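Long-range contacts in molybdopterin-guanine dinucleotide biosynthesis protein B (MobB) (PDB 2F1R), which probably binds GTP through a P-loop fold and is thought to take part in making the guanine dinucleotide form of the molybdenum cofactor: residues 6-11 with 109-114; 32-37 with 91-96. All blocks are in the same frame, centred on the assembly; numbering follows the deposited sequence.

Contact 1: residues 6-11 with 109-114; sequences SIVGTS and KDRIVV
S6 opens a parallel ladder with the strand of R111 to V114: its N-H reaches D110 O at 3.1 Å, nearly straight at 171° and in the carbonyl plane, while its own carbonyl takes I112 N. The S6 side chain sits beside K109, just before that strand, with OG 3.5 Å from K109 CB and also bonded to a water that weakly accepts from K109 N. R111 folds back on the same face. Its NE and NH2 both grip K109 O, which lies in the guanidinium plane, and NH2 and NH1 also bond S105 O and F124 O, so the headgroup ties K109 to neighbouring loops. K109 instead sends its amine out to a salt bridge with D86. I7 faces the other way, towards helix 12-28; its CD1 runs beside I112 CB at 4.0 Å, and CG2 meets V114. V8 N then donates to I112 O, and V8 O receives V114 N in a short 2.7 Å bond. In V8, CG1 anti to the carbonyl carbon (chi1 -57°) puts CG2 between the backbone N and the carbonyl carbon, and that methyl comes to 3.7 Å from V113 CG2 and also against R111 CG. At G9 a CB would run into V114 O, and its backbone angles alone would jam a side chain. T10 N closes the ladder on V114 O at 3.2 Å; a water that donates to S11 O donates to the same carbonyl as well, and T10 OG1 turns to E120. S11 OG caps the next helix at G14 N. A central strand that runs through a glycine into a loop and a helix N-cap is the setting of a P-loop NTPase, and G9, G14, K15 and T16 fit a Walker A motif, consistent with nucleotide binding.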
loop_
_atom_site.group_PDB
_atom_site.type_symbol
_atom_site.label_atom_id
_atom_site.label_comp_id
_atom_site.label_asym_id
_atom_site.label_seq_id
_atom_site.Cartn_x
_atom_site.Cartn_y
_atom_site.Cartn_z
ATOM N N SER A 6 11.616 16.046 -5.320
ATOM C CA SER A 6 11.899 15.943 -3.891
ATOM C C SER A 6 11.709 17.227 -3.107
ATOM O O SER A 6 12.158 18.298 -3.528
ATOM C CB SER A 6 13.339 15.518 -3.696
ATOM O OG SER A 6 13.532 14.279 -4.323
ATOM N N ILE A 7 11.122 17.120 -1.920
ATOM C CA ILE A 7 11.031 18.259 -1.026
ATOM C C ILE A 7 12.036 17.953 0.078
ATOM O O ILE A 7 11.827 17.056 0.877
ATOM C CB ILE A 7 9.574 18.477 -0.473
ATOM C CG1 ILE A 7 8.558 18.565 -1.613
ATOM C CG2 ILE A 7 9.445 19.703 0.493
ATOM C CD1 ILE A 7 8.799 19.665 -2.649
ATOM N N VAL A 8 13.145 18.687 0.093
ATOM C CA VAL A 8 14.220 18.404 0.988
ATOM C C VAL A 8 14.466 19.606 1.917
ATOM O O VAL A 8 13.981 20.719 1.653
ATOM C CB VAL A 8 15.528 18.042 0.247
ATOM C CG1 VAL A 8 15.303 16.816 -0.713
ATOM C CG2 VAL A 8 16.106 19.275 -0.494
ATOM N N GLY A 9 15.228 19.359 2.992
ATOM C CA GLY A 9 15.759 20.448 3.782
ATOM C C GLY A 9 15.868 20.155 5.274
ATOM O O GLY A 9 15.820 19.001 5.687
ATOM N N THR A 10 15.965 21.221 6.066
ATOM C CA THR A 10 16.348 21.109 7.466
ATOM C C THR A 10 15.208 21.029 8.488
ATOM O O THR A 10 15.434 20.678 9.663
ATOM C CB THR A 10 17.309 22.260 7.865
ATOM O OG1 THR A 10 16.634 23.510 7.690
ATOM C CG2 THR A 10 18.602 22.201 7.011
ATOM N N SER A 11 13.994 21.331 8.059
ATOM C CA SER A 11 12.838 21.256 8.964
ATOM C C SER A 11 11.842 20.159 8.558
ATOM O O SER A 11 11.103 20.336 7.605
ATOM C CB SER A 11 12.102 22.597 8.998
ATOM O OG SER A 11 11.013 22.477 9.899
ATOM N N LYS A 109 17.197 13.370 -7.267
ATOM C CA LYS A 109 16.085 13.949 -8.034
ATOM C C LYS A 109 16.098 15.468 -7.952
ATOM O O LYS A 109 16.546 16.018 -6.940
ATOM C CB LYS A 109 14.715 13.446 -7.540
ATOM C CG LYS A 109 14.513 11.965 -7.506
ATOM C CD LYS A 109 14.718 11.272 -8.900
ATOM C CE LYS A 109 14.322 9.805 -8.797
ATOM N NZ LYS A 109 14.834 9.057 -9.961
ATOM N N ASP A 110 15.600 16.159 -8.991
ATOM C CA ASP A 110 15.354 17.608 -8.888
ATOM C C ASP A 110 14.668 17.905 -7.550
ATOM O O ASP A 110 13.857 17.094 -7.138
ATOM C CB ASP A 110 14.408 18.052 -9.999
ATOM C CG ASP A 110 15.052 17.930 -11.392
ATOM O OD1 ASP A 110 16.245 17.531 -11.462
ATOM O OD2 ASP A 110 14.338 18.206 -12.378
ATOM N N ARG A 111 14.935 19.051 -6.908
ATOM C CA ARG A 111 14.420 19.318 -5.558
ATOM C C ARG A 111 14.051 20.759 -5.320
ATOM O O ARG A 111 14.692 21.685 -5.843
ATOM C CB ARG A 111 15.435 18.888 -4.461
ATOM C CG ARG A 111 16.774 19.713 -4.337
ATOM C CD ARG A 111 17.949 19.098 -5.176
ATOM N NE ARG A 111 17.859 17.626 -5.190
ATOM C CZ ARG A 111 18.385 16.838 -4.272
ATOM N NH1 ARG A 111 19.103 17.343 -3.282
ATOM N NH2 ARG A 111 18.243 15.539 -4.383
ATOM N N ILE A 112 13.044 20.923 -4.469
ATOM C CA ILE A 112 12.811 22.177 -3.792
ATOM C C ILE A 112 13.393 22.076 -2.410
ATOM O O ILE A 112 13.118 21.098 -1.697
ATOM C CB ILE A 112 11.307 22.537 -3.801
ATOM C CG1 ILE A 112 10.830 22.707 -5.269
ATOM C CG2 ILE A 112 11.041 23.798 -2.949
ATOM C CD1 ILE A 112 9.345 23.124 -5.389
ATOM N N VAL A 113 14.227 23.063 -2.044
ATOM C CA VAL A 113 15.004 23.031 -0.792
ATOM C C VAL A 113 14.371 23.967 0.210
ATOM O O VAL A 113 14.313 25.172 -0.067
ATOM C CB VAL A 113 16.489 23.478 -0.987
ATOM C CG1 VAL A 113 17.241 23.555 0.397
ATOM C CG2 VAL A 113 17.209 22.541 -1.947
ATOM N N VAL A 114 13.889 23.438 1.342
ATOM C CA VAL A 114 13.234 24.243 2.367
ATOM C C VAL A 114 14.106 24.347 3.615
ATOM O O VAL A 114 14.335 23.332 4.305
ATOM C CB VAL A 114 11.850 23.677 2.731
ATOM C CG1 VAL A 114 11.124 24.615 3.683
ATOM C CG2 VAL A 114 11.028 23.436 1.475
HETATM O O HOH W 1 16.039 13.344 -4.448
HETATM O O HOH W 2 12.890 21.782 5.860
#

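Contact 2: residues 32-37 with 91-96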
loop_
_atom_site.group_PDB
_atom_site.type_symbol
_atom_site.label_atom_id
_atom_site.label_comp_id
_atom_site.label_asym_id
_atom_site.label_seq_id
_atom_site.Cartn_x
_atom_site.Cartn_y
_atom_site.Cartn_z
ATOM N N ARG A 32 -3.348 13.892 -10.279
ATOM C CA ARG A 32 -3.149 12.720 -9.408
ATOM C C ARG A 32 -1.765 12.804 -8.764
ATOM O O ARG A 32 -0.779 12.743 -9.476
ATOM C CB ARG A 32 -3.170 11.391 -10.247
ATOM C CG ARG A 32 -4.535 10.820 -10.648
ATOM C CD ARG A 32 -4.371 9.479 -11.511
ATOM N NE ARG A 32 -3.809 8.277 -10.802
ATOM C CZ ARG A 32 -4.297 7.748 -9.687
ATOM N NH1 ARG A 32 -5.320 8.300 -9.057
ATOM N NH2 ARG A 32 -3.756 6.656 -9.203
ATOM N N VAL A 33 -1.689 12.922 -7.427
ATOM C CA VAL A 33 -0.403 13.058 -6.737
ATOM C C VAL A 33 -0.083 11.919 -5.736
ATOM O O VAL A 33 -0.940 11.455 -4.979
ATOM C CB VAL A 33 -0.250 14.449 -6.073
ATOM C CG1 VAL A 33 1.193 14.647 -5.579
ATOM C CG2 VAL A 33 -0.679 15.625 -7.018
ATOM N N ALA A 34 1.160 11.476 -5.715
ATOM C CA ALA A 34 1.587 10.565 -4.634
ATOM C C ALA A 34 2.810 11.151 -3.924
ATOM O O ALA A 34 3.621 11.814 -4.560
ATOM C CB ALA A 34 1.889 9.195 -5.158
ATOM N N VAL A 35 2.877 10.963 -2.610
ATOM C CA VAL A 35 4.025 11.352 -1.755
ATOM C C VAL A 35 4.761 10.112 -1.226
ATOM O O VAL A 35 4.115 9.181 -0.674
ATOM C CB VAL A 35 3.575 12.223 -0.595
ATOM C CG1 VAL A 35 4.727 12.502 0.407
ATOM C CG2 VAL A 35 2.953 13.521 -1.119
ATOM N N VAL A 36 6.076 10.072 -1.452
ATOM C CA VAL A 36 6.928 8.990 -0.926
ATOM C C VAL A 36 7.701 9.546 0.292
ATOM O O VAL A 36 8.340 10.580 0.197
ATOM C CB VAL A 36 7.862 8.431 -1.990
ATOM C CG1 VAL A 36 8.614 7.211 -1.470
ATOM C CG2 VAL A 36 7.069 8.014 -3.215
ATOM N N LYS A 37 7.561 8.904 1.449
ATOM C CA LYS A 37 8.269 9.334 2.638
ATOM C C LYS A 37 8.887 8.139 3.337
ATOM O O LYS A 37 8.440 7.025 3.162
ATOM C CB LYS A 37 7.363 10.161 3.575
ATOM C CG LYS A 37 6.146 9.435 4.144
ATOM C CD LYS A 37 5.385 10.277 5.219
ATOM C CE LYS A 37 6.011 10.196 6.659
ATOM N NZ LYS A 37 5.815 11.496 7.406
ATOM N N ARG A 91 6.751 -0.095 -9.500
ATOM C CA ARG A 91 5.765 -0.983 -8.932
ATOM C C ARG A 91 4.472 -0.268 -8.642
ATOM O O ARG A 91 3.406 -0.880 -8.678
ATOM C CB ARG A 91 6.269 -1.588 -7.623
ATOM C CG ARG A 91 7.516 -2.350 -7.789
ATOM C CD ARG A 91 7.250 -3.835 -7.987
ATOM N NE ARG A 91 8.427 -4.458 -8.595
ATOM C CZ ARG A 91 8.817 -5.712 -8.371
ATOM N NH1 ARG A 91 8.143 -6.495 -7.535
ATOM N NH2 ARG A 91 9.902 -6.179 -8.977
ATOM N N TYR A 92 4.559 1.019 -8.318
ATOM C CA TYR A 92 3.452 1.628 -7.614
ATOM C C TYR A 92 2.912 2.915 -8.213
ATOM O O TYR A 92 1.751 3.236 -8.025
ATOM C CB TYR A 92 3.866 1.909 -6.173
ATOM C CG TYR A 92 3.923 0.676 -5.324
ATOM C CD1 TYR A 92 2.766 0.136 -4.781
ATOM C CD2 TYR A 92 5.129 0.041 -5.076
ATOM C CE1 TYR A 92 2.804 -0.997 -4.007
ATOM C CE2 TYR A 92 5.183 -1.105 -4.300
ATOM C CZ TYR A 92 4.007 -1.608 -3.763
ATOM O OH TYR A 92 4.047 -2.753 -2.991
ATOM N N LEU A 93 3.770 3.658 -8.892
ATOM C CA LEU A 93 3.530 5.072 -9.058
ATOM C C LEU A 93 3.476 5.528 -10.510
ATOM O O LEU A 93 3.400 6.721 -10.778
ATOM C CB LEU A 93 4.597 5.866 -8.266
ATOM C CG LEU A 93 4.701 5.694 -6.729
ATOM C CD1 LEU A 93 5.550 6.780 -6.111
ATOM C CD2 LEU A 93 3.384 5.661 -6.010
ATOM N N SER A 94 3.501 4.578 -11.446
ATOM C CA SER A 94 3.597 4.921 -12.854
ATOM C C SER A 94 2.368 5.639 -13.486
ATOM O O SER A 94 2.481 6.235 -14.576
ATOM C CB SER A 94 4.070 3.707 -13.690
ATOM O OG SER A 94 2.957 2.920 -14.039
ATOM N N ASP A 95 1.228 5.678 -12.799
ATOM C CA ASP A 95 0.094 6.412 -13.360
ATOM C C ASP A 95 -0.199 7.726 -12.664
ATOM O O ASP A 95 -1.229 8.323 -12.877
ATOM C CB ASP A 95 -1.138 5.546 -13.373
ATOM C CG ASP A 95 -1.518 5.068 -11.980
ATOM O OD1 ASP A 95 -0.598 4.844 -11.158
ATOM O OD2 ASP A 95 -2.711 4.870 -11.747
ATOM N N TYR A 96 0.722 8.186 -11.816
ATOM C CA TYR A 96 0.556 9.483 -11.216
ATOM C C TYR A 96 1.055 10.582 -12.121
ATOM O O TYR A 96 1.954 10.390 -12.921
ATOM C CB TYR A 96 1.295 9.516 -9.882
ATOM C CG TYR A 96 0.507 8.729 -8.903
ATOM C CD1 TYR A 96 -0.472 9.329 -8.148
ATOM C CD2 TYR A 96 0.722 7.341 -8.751
ATOM C CE1 TYR A 96 -1.215 8.585 -7.226
ATOM C CE2 TYR A 96 -0.013 6.588 -7.832
ATOM C CZ TYR A 96 -0.988 7.204 -7.076
ATOM O OH TYR A 96 -1.733 6.437 -6.137
#
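R32 lays its guanidinium over one face of the Y96 ring, planes 23° apart and centres 4.4 Å apart, a stacked cation-pi contact in which NH2 comes within 3.5 Å of Y96 CZ. The bend at chi3 (67°) turns the headgroup back over the 93-96 turn, where its polar bonds are weak: NE reaches D95 O at the guanidinium edge, 3.3 Å away, and NH2 makes a salt bridge with D95 OD2, again 3.3 Å and bent. The carboxylate is turned 50° from the guanidinium plane. R32 N, by contrast, is satisfied by D97 OD2, and Y96 N by L93 O within a type I turn. The opposite face of Y96 receives A34 CB, a CH-pi contact 3.8 Å from the ring centroid and almost on its normal, so the ring is sandwiched between cation and methyl. The segment 91-96 is the end of helix 85-93 and the start of its connection to strand 98-102, the parallel neighbour of strand 33-37, as in the alpha/beta sheet of P-loop proteins. The hydroxyl of Y96 is hydrogen-bonded to D62 of the second subunit, whose strand also extends the sheet beside A34 to K37. A leucine in place of Y96 would probably deprive the R32 guanidinium of its aromatic bed and leave D62 of the second subunit without its hydroxyl partner. Further along, L93 splits its methyls between two residues of the strand: CD2 meets A34 CB, and CD1 presses on V36 CG2 at 3.5 Å, closer than two methyls normally pack.

One parallel sheet underlies both contacts, their centres about 18 Å apart on opposite sides of the chain's centre; contact 2 lies within the stretch of chain that contact 1 closes. Contact 1 joins two neighbouring inner strands edge to edge, so main-chain hydrogen bonds dominate and its valines and isoleucines fill both faces; its exposed end runs into the putative nucleotide loop. Contact 2 sets side chains from a helix-to-strand turn against the sheet's outermost strand within the chain. Its middle is buried and apolar, but its R32-D95 end is more exposed and charged, and the second subunit borders both the strand and the Y96 side, whereas no other chain of the assembly touches contact 1.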